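Local coordinates for protein N-acetylglucosamine-6-phosphate deacetylase (Mycobacterium smegmatis, PDB 6FV4) that probably removes the acetyl group of N-acetylglucosamine-6-phosphate by hydrolysing its amide bond, using bound divalent metal ions, at residues L59-V64 against L376-A381; H96-S101 against W391-G396; Q326-A331 against D341-A346; G307-A312 against G319-M324. The protein carries 1 engineered substitution. All blocks are in the same frame, centred on the assembly; numbering follows the deposited sequence.

Contact 1 of 4, residues L59-V64 against L376-A381; sequences LGAATV and LDHDLA
Thr63 and Leu376 form an antiparallel hydrogen-bonded pair, and this single beta bridge shows how two peptides far apart in sequence can be locked in register. It joins the start of strand 63-76 to the end of strand 373-376, two antiparallel neighbours in this amidohydrolase.

The polar contacts are between backbones. Thr63 N donates to Leu376 O at 2.8 Å. Leu376 N returns a bond to Thr63 O, also 2.8 Å long.

Van der Waals contacts flank the pair, carbon against carbonyl oxygen. The methyl CB of Ala62 rests 3.4 Å from Leu376 O, while Leu376 CB lies 3.6 Å from Thr63 O, so each carbonyl is bordered by carbon from the other segment. With Leu376 CG set anti to its own carbonyl carbon and beside its backbone N (chi1 -49°), that atom too stays near the bridge, 3.9 Å from Thr63 O. The side chains of Thr63 and Leu376 share one face of the sheet. Leu376 continues onto Phe328 of helix 324-334, whereas Thr63 meets Thr23 and Leu25 of strand 23-25. Further out, the imidazole of His378 comes obliquely to the Ala61 carbonyl, with CD2 4.0 Å from Ala61 O; Ala61 is the centre of an inverse gamma turn.

Turn formation accounts for the rest. Past the bridge the chain reverses through a type I turn from Asp377 to Leu380, closed by Leu380 N bonding to Asp377 O. The Asp377 side chain reaches forward across the turn: Ala381 N donates to Asp377 OD1 at 2.9 Å, approaching from above the carboxylate plane.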
loop_
_atom_site.group_PDB
_atom_site.type_symbol
_atom_site.label_atom_id
_atom_site.label_comp_id
_atom_site.label_asym_id
_atom_site.label_seq_id
_atom_site.Cartn_x
_atom_site.Cartn_y
_atom_site.Cartn_z
ATOM N N LEU B 59 -1.965 -12.050 -37.916
ATOM C CA LEU B 59 -3.049 -12.066 -36.946
ATOM C C LEU B 59 -3.894 -10.805 -37.008
ATOM O O LEU B 59 -4.945 -10.747 -36.363
ATOM C CB LEU B 59 -2.471 -12.282 -35.550
ATOM C CG LEU B 59 -1.785 -13.652 -35.473
ATOM C CD1 LEU B 59 -0.842 -13.752 -34.281
ATOM C CD2 LEU B 59 -2.824 -14.767 -35.451
ATOM N N GLY B 60 -3.469 -9.808 -37.779
ATOM C CA GLY B 60 -4.295 -8.633 -37.989
ATOM C C GLY B 60 -4.334 -7.738 -36.771
ATOM O O GLY B 60 -3.315 -7.491 -36.116
ATOM N N ALA B 61 -5.535 -7.253 -36.453
ATOM C CA ALA B 61 -5.713 -6.325 -35.346
ATOM C C ALA B 61 -5.830 -7.070 -34.026
ATOM O O ALA B 61 -6.789 -6.870 -33.272
ATOM C CB ALA B 61 -6.950 -5.459 -35.570
ATOM N N ALA B 62 -4.871 -7.939 -33.743
ATOM C CA ALA B 62 -4.828 -8.690 -32.501
ATOM C C ALA B 62 -3.622 -8.258 -31.682
ATOM O O ALA B 62 -2.638 -7.742 -32.220
ATOM C CB ALA B 62 -4.768 -10.194 -32.780
ATOM N N THR B 63 -3.721 -8.443 -30.368
ATOM C CA THR B 63 -2.588 -8.267 -29.465
ATOM C C THR B 63 -2.039 -9.647 -29.095
ATOM O O THR B 63 -2.795 -10.510 -28.641
ATOM C CB THR B 63 -3.006 -7.487 -28.212
ATOM O OG1 THR B 63 -3.440 -6.170 -28.579
ATOM C CG2 THR B 63 -1.840 -7.344 -27.247
ATOM N N VAL B 64 -0.743 -9.871 -29.330
ATOM C CA VAL B 64 -0.071 -11.103 -28.913
ATOM C C VAL B 64 0.645 -10.842 -27.595
ATOM O O VAL B 64 1.304 -9.810 -27.429
ATOM C CB VAL B 64 0.915 -11.608 -29.980
ATOM C CG1 VAL B 64 1.697 -12.813 -29.454
ATOM C CG2 VAL B 64 0.182 -11.963 -31.269
ATOM N N LEU B 376 -5.068 -12.146 -28.595
ATOM C CA LEU B 376 -6.232 -11.504 -28.005
ATOM C C LEU B 376 -6.797 -10.493 -28.988
ATOM O O LEU B 376 -6.038 -9.822 -29.691
ATOM C CB LEU B 376 -5.863 -10.798 -26.692
ATOM C CG LEU B 376 -5.053 -11.563 -25.646
ATOM C CD1 LEU B 376 -4.529 -10.604 -24.587
ATOM C CD2 LEU B 376 -5.906 -12.650 -25.004
ATOM N N ASP B 377 -8.126 -10.366 -29.018
ATOM C CA ASP B 377 -8.764 -9.346 -29.845
ATOM C C ASP B 377 -8.865 -8.034 -29.064
ATOM O O ASP B 377 -8.283 -7.880 -27.986
ATOM C CB ASP B 377 -10.121 -9.841 -30.355
ATOM C CG ASP B 377 -11.099 -10.175 -29.240
ATOM O OD1 ASP B 377 -10.974 -9.642 -28.114
ATOM O OD2 ASP B 377 -12.031 -10.953 -29.509
ATOM N N HIS B 378 -9.607 -7.054 -29.597
ATOM C CA HIS B 378 -9.637 -5.746 -28.941
ATOM C C HIS B 378 -10.381 -5.801 -27.615
ATOM O O HIS B 378 -10.055 -5.046 -26.692
ATOM C CB HIS B 378 -10.239 -4.681 -29.865
ATOM C CG HIS B 378 -9.211 -3.931 -30.668
ATOM N ND1 HIS B 378 -8.216 -3.172 -30.086
ATOM C CD2 HIS B 378 -9.012 -3.843 -32.007
ATOM C CE1 HIS B 378 -7.453 -2.647 -31.030
ATOM N NE2 HIS B 378 -7.914 -3.039 -32.206
ATOM N N ASP B 379 -11.348 -6.705 -27.483
ATOM C CA ASP B 379 -11.973 -6.927 -26.182
ATOM C C ASP B 379 -11.073 -7.686 -25.212
ATOM O O ASP B 379 -11.531 -8.027 -24.117
ATOM C CB ASP B 379 -13.291 -7.684 -26.361
ATOM C CG ASP B 379 -14.315 -6.898 -27.173
ATOM O OD1 ASP B 379 -14.272 -5.640 -27.156
ATOM O OD2 ASP B 379 -15.159 -7.541 -27.840
ATOM N N LEU B 380 -9.818 -7.949 -25.581
ATOM C CA LEU B 380 -8.906 -8.777 -24.790
ATOM C C LEU B 380 -9.473 -10.175 -24.542
ATOM O O LEU B 380 -9.218 -10.786 -23.503
ATOM C CB LEU B 380 -8.532 -8.099 -23.467
ATOM C CG LEU B 380 -7.756 -6.778 -23.566
ATOM C CD1 LEU B 380 -7.064 -6.446 -22.248
ATOM C CD2 LEU B 380 -6.741 -6.833 -24.706
ATOM N N ALA B 381 -10.243 -10.697 -25.493
ATOM C CA ALA B 381 -10.656 -12.092 -25.458
ATOM C C ALA B 381 -9.661 -12.946 -26.231
ATOM O O ALA B 381 -9.187 -12.545 -27.298
ATOM C CB ALA B 381 -12.054 -12.276 -26.052
#

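Contact 2 of 4, residues H96-S101 against W391-G396; sequences HRAHGS and WVVTPG
Val392 and Val393 both hold CG1 anti to the backbone N, with chi1 of 173° and 168°, and this common setting leaves CG2 of each beside its own N. Because both CB atoms point toward the helix end at 96-101, the two branched side chains meet consecutive residues, Arg97 and Ala98. Val392 lies across the arginine at about a right angle: its CG1 is 4.0 Å from Arg97 CG, and its CG2 is 4.1 Å from Arg97 CD. The touch is thus made by the aliphatic part of the arginine alone. Beyond it the chain bends at chi3, and the guanidinium NH2 makes a weak hydrogen bond to Gly130 O. Val393 packs against Ala98 through CG2, set 3.8 Å from Ala98 CA and 3.9 Å from Ala98 CB.

Each partner has a recognisable backbone form. The helix closes in a Schellman motif with Gly100 as its C-prime residue: Ser101 N bonds to His96 O and Gly100 N to Arg97 O. In the other segment, Val392 and Val393 both face Val385 in a classic beta bulge, which presents two neighbouring valines on one side.

The contact is a surface one, joining the C-terminal end of helix 86-98 to the chain that leaves strand 390-391 beside strand 382-387. Gly100 is joined to strand 63-76 by a backbone bond with Phe68, and His99 ND1 reaches Glu325 on helix 324-334.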
loop_
_atom_site.group_PDB
_atom_site.type_symbol
_atom_site.label_atom_id
_atom_site.label_comp_id
_atom_site.label_asym_id
_atom_site.label_seq_id
_atom_site.Cartn_x
_atom_site.Cartn_y
_atom_site.Cartn_z
ATOM N N HIS B 96 -7.849 -24.722 -18.991
ATOM C CA HIS B 96 -7.039 -23.531 -18.785
ATOM C C HIS B 96 -6.126 -23.250 -19.969
ATOM O O HIS B 96 -5.900 -22.085 -20.306
ATOM C CB HIS B 96 -6.240 -23.676 -17.507
ATOM C CG HIS B 96 -7.096 -23.594 -16.290
ATOM N ND1 HIS B 96 -7.508 -22.388 -15.764
ATOM C CD2 HIS B 96 -7.674 -24.557 -15.535
ATOM C CE1 HIS B 96 -8.282 -22.613 -14.717
ATOM N NE2 HIS B 96 -8.395 -23.919 -14.554
ATOM N N ARG B 97 -5.599 -24.297 -20.612
ATOM C CA ARG B 97 -4.777 -24.099 -21.810
ATOM C C ARG B 97 -5.547 -23.355 -22.900
ATOM O O ARG B 97 -4.991 -22.483 -23.581
ATOM C CB ARG B 97 -4.283 -25.453 -22.346
ATOM C CG ARG B 97 -2.842 -25.461 -22.859
ATOM C CD ARG B 97 -2.278 -26.892 -22.965
ATOM N NE ARG B 97 -1.312 -27.207 -21.916
ATOM C CZ ARG B 97 -0.675 -28.376 -21.808
ATOM N NH1 ARG B 97 -0.894 -29.338 -22.688
ATOM N NH2 ARG B 97 0.179 -28.591 -20.815
ATOM N N ALA B 98 -6.829 -23.693 -23.081
ATOM C CA ALA B 98 -7.650 -23.056 -24.099
ATOM C C ALA B 98 -7.910 -21.588 -23.790
ATOM O O ALA B 98 -8.271 -20.831 -24.692
ATOM C CB ALA B 98 -8.980 -23.799 -24.241
ATOM N N HIS B 99 -7.742 -21.175 -22.537
ATOM C CA HIS B 99 -7.871 -19.782 -22.156
ATOM C C HIS B 99 -6.531 -19.095 -21.967
ATOM O O HIS B 99 -6.491 -17.994 -21.407
ATOM C CB HIS B 99 -8.709 -19.673 -20.891
ATOM C CG HIS B 99 -10.119 -20.105 -21.099
ATOM N ND1 HIS B 99 -11.113 -19.227 -21.467
ATOM C CD2 HIS B 99 -10.695 -21.328 -21.039
ATOM C CE1 HIS B 99 -12.249 -19.887 -21.599
ATOM N NE2 HIS B 99 -12.022 -21.163 -21.346
ATOM N N GLY B 100 -5.436 -19.728 -22.406
ATOM C CA GLY B 100 -4.143 -19.074 -22.526
ATOM C C GLY B 100 -3.112 -19.429 -21.479
ATOM O O GLY B 100 -1.986 -18.914 -21.550
ATOM N N SER B 101 -3.443 -20.279 -20.504
ATOM C CA SER B 101 -2.467 -20.665 -19.488
ATOM C C SER B 101 -1.603 -21.758 -20.087
ATOM O O SER B 101 -1.995 -22.924 -20.111
ATOM C CB SER B 101 -3.148 -21.148 -18.214
ATOM O OG SER B 101 -3.891 -20.120 -17.608
ATOM N N TRP B 391 -0.345 -24.715 -32.294
ATOM C CA TRP B 391 -1.607 -24.126 -31.869
ATOM C C TRP B 391 -2.352 -25.115 -30.975
ATOM O O TRP B 391 -2.755 -26.192 -31.428
ATOM C CB TRP B 391 -2.439 -23.737 -33.086
ATOM C CG TRP B 391 -1.796 -22.677 -33.919
ATOM C CD1 TRP B 391 -1.265 -22.813 -35.174
ATOM C CD2 TRP B 391 -1.605 -21.308 -33.548
ATOM N NE1 TRP B 391 -0.761 -21.606 -35.609
ATOM C CE2 TRP B 391 -0.960 -20.667 -34.628
ATOM C CE3 TRP B 391 -1.927 -20.559 -32.410
ATOM C CZ2 TRP B 391 -0.631 -19.318 -34.599
ATOM C CZ3 TRP B 391 -1.586 -19.212 -32.381
ATOM C CH2 TRP B 391 -0.946 -18.609 -33.470
ATOM N N VAL B 392 -2.488 -24.777 -29.691
ATOM C CA VAL B 392 -3.499 -25.417 -28.849
ATOM C C VAL B 392 -4.886 -25.010 -29.323
ATOM O O VAL B 392 -5.727 -25.857 -29.651
ATOM C CB VAL B 392 -3.293 -25.043 -27.368
ATOM C CG1 VAL B 392 -4.454 -25.561 -26.516
ATOM C CG2 VAL B 392 -1.973 -25.566 -26.847
ATOM N N VAL B 393 -5.130 -23.693 -29.356
ATOM C CA VAL B 393 -6.299 -23.063 -29.965
ATOM C C VAL B 393 -5.797 -22.267 -31.163
ATOM O O VAL B 393 -5.069 -21.282 -31.005
ATOM C CB VAL B 393 -7.041 -22.160 -28.969
ATOM C CG1 VAL B 393 -8.089 -21.279 -29.675
ATOM C CG2 VAL B 393 -7.691 -23.011 -27.878
ATOM N N THR B 394 -6.139 -22.720 -32.361
ATOM C CA THR B 394 -5.749 -22.030 -33.580
ATOM C C THR B 394 -6.702 -20.859 -33.836
ATOM O O THR B 394 -7.874 -20.916 -33.439
ATOM C CB THR B 394 -5.759 -23.013 -34.754
ATOM O OG1 THR B 394 -5.115 -22.437 -35.899
ATOM C CG2 THR B 394 -7.178 -23.418 -35.114
ATOM N N PRO B 395 -6.214 -19.769 -34.445
ATOM C CA PRO B 395 -7.060 -18.576 -34.626
ATOM C C PRO B 395 -8.383 -18.921 -35.298
ATOM O O PRO B 395 -8.418 -19.607 -36.326
ATOM C CB PRO B 395 -6.199 -17.654 -35.504
ATOM C CG PRO B 395 -4.797 -18.073 -35.241
ATOM C CD PRO B 395 -4.841 -19.555 -34.952
ATOM N N GLY B 396 -9.485 -18.466 -34.682
ATOM C CA GLY B 396 -10.827 -18.783 -35.120
ATOM C C GLY B 396 -11.523 -19.900 -34.351
ATOM O O GLY B 396 -12.761 -19.947 -34.343
#

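Contact 3 of 4, residues Q326-A331 against D341-A346; sequences QVFRLA and DALSLA
Phe328 and Ala346 make the closest approach between the two segments, and the direction taken by the phenyl ring explains it. CG lies anti to the backbone N (chi1 -177°), which brings the ring up to the second helix even though the CB itself does not point at it. The ring presents CE1 to the Ala346 methyl, with CE1 to CB at 3.4 Å, while CZ of Phe328 stands 4.0 Å from the same CB; the methyl arrives at a slant to the ring plane. Leu343 meets the neighbouring part of the ring. Its CB points away, but the leucine side chain crosses that of Phe328 at about a right angle and brings CD2 to 4.1 Å from Phe328 CE2. Ala331 CB lies alongside Ala346 CB, 4.4 Å away. With alanine on both sides at this point, their CA atoms come within 6.1 Å.

All four residues are buried, and the ring of Phe328 also meets that of Phe68 on strand 63-76. Val332 adds further apolar cover to Leu343 and Ala346. The short-segment axes approach to 9.6 Å at 140°, the splayed antiparallel arrangement of a helical hairpin, made here by consecutive helices 324-334 and 339-357.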
loop_
_atom_site.group_PDB
_atom_site.type_symbol
_atom_site.label_atom_id
_atom_site.label_comp_id
_atom_site.label_asym_id
_atom_site.label_seq_id
_atom_site.Cartn_x
_atom_site.Cartn_y
_atom_site.Cartn_z
ATOM N N GLN B 326 -9.535 -14.229 -17.754
ATOM C CA GLN B 326 -10.407 -13.285 -17.061
ATOM C C GLN B 326 -9.617 -12.377 -16.128
ATOM O O GLN B 326 -9.879 -11.171 -16.064
ATOM C CB GLN B 326 -11.494 -14.030 -16.279
ATOM C CG GLN B 326 -12.589 -14.630 -17.154
ATOM C CD GLN B 326 -13.434 -15.656 -16.413
ATOM O OE1 GLN B 326 -13.110 -16.839 -16.406
ATOM N NE2 GLN B 326 -14.532 -15.209 -15.803
ATOM N N VAL B 327 -8.653 -12.922 -15.386
ATOM C CA VAL B 327 -7.926 -12.066 -14.453
ATOM C C VAL B 327 -7.031 -11.086 -15.206
ATOM O O VAL B 327 -6.877 -9.927 -14.786
ATOM C CB VAL B 327 -7.129 -12.893 -13.431
ATOM C CG1 VAL B 327 -8.061 -13.864 -12.689
ATOM C CG2 VAL B 327 -6.001 -13.623 -14.096
ATOM N N PHE B 328 -6.448 -11.520 -16.332
ATOM C CA PHE B 328 -5.673 -10.613 -17.178
ATOM C C PHE B 328 -6.522 -9.421 -17.618
ATOM O O PHE B 328 -6.100 -8.262 -17.503
ATOM C CB PHE B 328 -5.144 -11.369 -18.400
ATOM C CG PHE B 328 -4.255 -10.537 -19.313
ATOM C CD1 PHE B 328 -2.902 -10.393 -19.047
ATOM C CD2 PHE B 328 -4.776 -9.918 -20.439
ATOM C CE1 PHE B 328 -2.073 -9.641 -19.901
ATOM C CE2 PHE B 328 -3.961 -9.159 -21.284
ATOM C CZ PHE B 328 -2.608 -9.022 -21.011
ATOM N N ARG B 329 -7.716 -9.698 -18.140
ATOM C CA ARG B 329 -8.592 -8.642 -18.637
ATOM C C ARG B 329 -9.063 -7.739 -17.501
ATOM O O ARG B 329 -9.145 -6.518 -17.670
ATOM C CB ARG B 329 -9.766 -9.285 -19.378
ATOM C CG ARG B 329 -10.747 -8.352 -20.048
ATOM C CD ARG B 329 -11.719 -9.131 -20.964
ATOM N NE ARG B 329 -12.184 -10.395 -20.383
ATOM C CZ ARG B 329 -11.918 -11.609 -20.873
ATOM N NH1 ARG B 329 -11.184 -11.754 -21.973
ATOM N NH2 ARG B 329 -12.392 -12.688 -20.259
ATOM N N LEU B 330 -9.346 -8.314 -16.323
ATOM C CA LEU B 330 -9.705 -7.488 -15.168
ATOM C C LEU B 330 -8.506 -6.693 -14.654
ATOM O O LEU B 330 -8.647 -5.536 -14.238
ATOM C CB LEU B 330 -10.295 -8.366 -14.061
ATOM C CG LEU B 330 -11.743 -8.810 -14.298
ATOM C CD1 LEU B 330 -12.233 -9.810 -13.249
ATOM C CD2 LEU B 330 -12.663 -7.553 -14.354
ATOM N N ALA B 331 -7.316 -7.290 -14.677
ATOM C CA ALA B 331 -6.109 -6.554 -14.311
ATOM C C ALA B 331 -5.913 -5.327 -15.202
ATOM O O ALA B 331 -5.592 -4.239 -14.710
ATOM C CB ALA B 331 -4.890 -7.481 -14.391
ATOM N N ASP B 341 0.142 1.068 -21.126
ATOM C CA ASP B 341 0.806 0.794 -19.861
ATOM C C ASP B 341 0.115 -0.339 -19.110
ATOM O O ASP B 341 0.774 -1.088 -18.378
ATOM C CB ASP B 341 0.836 2.051 -18.993
ATOM C CG ASP B 341 1.606 3.201 -19.642
ATOM O OD1 ASP B 341 2.656 2.953 -20.277
ATOM O OD2 ASP B 341 1.157 4.356 -19.515
ATOM N N ALA B 342 -1.207 -0.466 -19.267
ATOM C CA ALA B 342 -1.948 -1.492 -18.542
ATOM C C ALA B 342 -1.637 -2.885 -19.085
ATOM O O ALA B 342 -1.456 -3.829 -18.312
ATOM C CB ALA B 342 -3.449 -1.208 -18.611
ATOM N N LEU B 343 -1.599 -3.028 -20.413
ATOM C CA LEU B 343 -1.203 -4.286 -21.031
ATOM C C LEU B 343 0.203 -4.675 -20.619
ATOM O O LEU B 343 0.485 -5.855 -20.380
ATOM C CB LEU B 343 -1.292 -4.168 -22.550
ATOM C CG LEU B 343 -2.698 -4.130 -23.140
ATOM C CD1 LEU B 343 -2.606 -3.837 -24.620
ATOM C CD2 LEU B 343 -3.441 -5.433 -22.899
ATOM N N SER B 344 1.107 -3.694 -20.546
ATOM C CA SER B 344 2.493 -3.990 -20.202
ATOM C C SER B 344 2.618 -4.441 -18.754
ATOM O O SER B 344 3.395 -5.355 -18.442
ATOM C CB SER B 344 3.368 -2.767 -20.471
ATOM O OG SER B 344 3.662 -2.700 -21.856
ATOM N N LEU B 345 1.851 -3.827 -17.858
ATOM C CA LEU B 345 1.851 -4.281 -16.475
ATOM C C LEU B 345 1.224 -5.667 -16.359
ATOM O O LEU B 345 1.775 -6.548 -15.701
ATOM C CB LEU B 345 1.105 -3.281 -15.600
ATOM C CG LEU B 345 0.953 -3.669 -14.133
ATOM C CD1 LEU B 345 2.309 -3.768 -13.467
ATOM C CD2 LEU B 345 0.037 -2.657 -13.418
ATOM N N ALA B 346 0.074 -5.874 -17.011
ATOM C CA ALA B 346 -0.630 -7.143 -16.900
ATOM C C ALA B 346 0.219 -8.296 -17.429
ATOM O O ALA B 346 0.191 -9.398 -16.870
ATOM C CB ALA B 346 -1.967 -7.054 -17.639
#

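Contact 4 of 4, residues G307-A312 against G319-M324; sequences GVARVA and GSTATM
Thr321 sets its methyl CG2 against the methyl of Ala309, 3.8 Å from CB, and spends its hydroxyl on Gly307, just before strand 308-311. OG1 sits between the backbone N and the carbonyl carbon (chi1 46°), a placement that brings it 2.9 Å from Gly307 O, to which it donates nearly along the C=O axis. One side chain thus serves two purposes, an apolar touch through one branch and a hydrogen bond through the other.

A water molecule completes the join. It accepts from Ala309 N at 3.2 Å and donates both to Gly319 O, at 2.8 Å, and to Thr321 OG1, at 3.0 Å. The hydroxyl therefore acts as donor to Gly307 and as acceptor from the water, while the water ties the edge of strand 308-311 to the loop.

The loop is also shaped from within: Ser320 OG accepts from Ala322 N in an ST turn and is bonded to Thr282 O as well. Thr323 then takes the N-cap position of helix 324-334. Gly319 belongs to a predicted substrate-binding group with Ile317 and Ala318, so this is a loop at the probable substrate site, held to the edge of a three-stranded antiparallel sheet.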
loop_
_atom_site.group_PDB
_atom_site.type_symbol
_atom_site.label_atom_id
_atom_site.label_comp_id
_atom_site.label_asym_id
_atom_site.label_seq_id
_atom_site.Cartn_x
_atom_site.Cartn_y
_atom_site.Cartn_z
ATOM N N GLY B 307 -22.146 -19.021 -14.072
ATOM C CA GLY B 307 -20.714 -19.201 -13.949
ATOM C C GLY B 307 -20.157 -19.141 -12.543
ATOM O O GLY B 307 -18.935 -19.267 -12.378
ATOM N N VAL B 308 -20.996 -18.947 -11.526
ATOM C CA VAL B 308 -20.566 -18.942 -10.130
ATOM C C VAL B 308 -20.866 -20.308 -9.530
ATOM O O VAL B 308 -22.007 -20.785 -9.597
ATOM C CB VAL B 308 -21.271 -17.837 -9.329
ATOM C CG1 VAL B 308 -20.846 -17.885 -7.866
ATOM C CG2 VAL B 308 -20.990 -16.460 -9.943
ATOM N N ALA B 309 -19.856 -20.933 -8.934
ATOM C CA ALA B 309 -19.998 -22.275 -8.383
ATOM C C ALA B 309 -20.402 -22.206 -6.911
ATOM O O ALA B 309 -19.800 -21.461 -6.133
ATOM C CB ALA B 309 -18.690 -23.055 -8.539
ATOM N N ARG B 310 -21.426 -22.982 -6.535
ATOM C CA ARG B 310 -21.851 -23.101 -5.145
ATOM C C ARG B 310 -22.081 -24.569 -4.821
ATOM O O ARG B 310 -22.433 -25.371 -5.695
ATOM C CB ARG B 310 -23.134 -22.308 -4.855
ATOM C CG ARG B 310 -22.962 -20.797 -4.855
ATOM C CD ARG B 310 -24.311 -20.108 -4.811
ATOM N NE ARG B 310 -24.185 -18.654 -4.728
ATOM C CZ ARG B 310 -24.157 -17.844 -5.781
ATOM N NH1 ARG B 310 -24.253 -18.337 -7.010
ATOM N NH2 ARG B 310 -24.034 -16.538 -5.601
ATOM N N VAL B 311 -21.877 -24.932 -3.559
ATOM C CA VAL B 311 -22.208 -26.296 -3.169
ATOM C C VAL B 311 -23.725 -26.441 -3.206
ATOM O O VAL B 311 -24.461 -25.556 -2.749
ATOM C CB VAL B 311 -21.603 -26.646 -1.800
ATOM C CG1 VAL B 311 -20.092 -26.456 -1.832
ATOM C CG2 VAL B 311 -22.204 -25.818 -0.698
ATOM N N ALA B 312 -24.201 -27.519 -3.828
ATOM C CA ALA B 312 -25.629 -27.648 -4.094
ATOM C C ALA B 312 -26.420 -27.656 -2.792
ATOM O O ALA B 312 -26.000 -28.240 -1.791
ATOM C CB ALA B 312 -25.912 -28.918 -4.898
ATOM N N GLY B 319 -15.457 -21.282 -4.248
ATOM C CA GLY B 319 -14.139 -20.811 -4.618
ATOM C C GLY B 319 -14.130 -20.104 -5.961
ATOM O O GLY B 319 -15.165 -19.883 -6.597
ATOM N N SER B 320 -12.921 -19.764 -6.402
ATOM C CA SER B 320 -12.742 -19.060 -7.663
ATOM C C SER B 320 -13.134 -19.919 -8.858
ATOM O O SER B 320 -12.822 -21.114 -8.915
ATOM C CB SER B 320 -11.281 -18.640 -7.818
ATOM O OG SER B 320 -11.083 -18.182 -9.142
ATOM N N THR B 321 -13.792 -19.305 -9.839
ATOM C CA THR B 321 -13.968 -19.945 -11.139
ATOM C C THR B 321 -13.326 -19.097 -12.222
ATOM O O THR B 321 -13.820 -19.001 -13.347
ATOM C CB THR B 321 -15.437 -20.235 -11.469
ATOM O OG1 THR B 321 -16.251 -19.100 -11.187
ATOM C CG2 THR B 321 -15.956 -21.431 -10.675
ATOM N N ALA B 322 -12.203 -18.478 -11.880
ATOM C CA ALA B 322 -11.510 -17.569 -12.780
ATOM C C ALA B 322 -10.557 -18.337 -13.677
ATOM O O ALA B 322 -9.994 -19.357 -13.279
ATOM C CB ALA B 322 -10.724 -16.519 -11.993
ATOM N N THR B 323 -10.388 -17.843 -14.899
ATOM C CA THR B 323 -9.310 -18.269 -15.783
ATOM C C THR B 323 -8.308 -17.133 -15.914
ATOM O O THR B 323 -8.628 -15.965 -15.665
ATOM C CB THR B 323 -9.830 -18.645 -17.177
ATOM O OG1 THR B 323 -10.442 -17.495 -17.775
ATOM C CG2 THR B 323 -10.849 -19.756 -17.087
ATOM N N MET B 324 -7.086 -17.477 -16.316
ATOM C CA MET B 324 -6.080 -16.431 -16.469
ATOM C C MET B 324 -6.523 -15.382 -17.472
ATOM O O MET B 324 -6.181 -14.207 -17.313
ATOM C CB MET B 324 -4.733 -17.014 -16.878
ATOM C CG MET B 324 -3.965 -17.644 -15.733
ATOM S SD MET B 324 -3.567 -16.654 -14.281
ATOM C CE MET B 324 -2.012 -15.871 -14.760
HETATM O O HOH W 1 -17.213 -19.177 -8.368
#

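Overall arrangement
Helix 324-334 relates the four contacts. Contact 4 ends at its first residue, and contact 3 is formed along it; Val327 CG1 of the helix packs 3.8 Å from Ala322 CB in the loop. Contact 1 meets contact 3 through Leu376 CD1 and Phe328 CE2, 3.6 Å apart, and contact 2 through Leu59 and Pro395. Contact 2 also reaches contact 4, where His99 CB lies 4.0 Å from Thr323 CB. Contacts 1 to 3 are away from the annotated sites. Contact 4 is nearer: the Thr321 side chain is about 8 Å from that of His260, a predicted substrate-binding residue, and about 13 Å from the bound zinc ion.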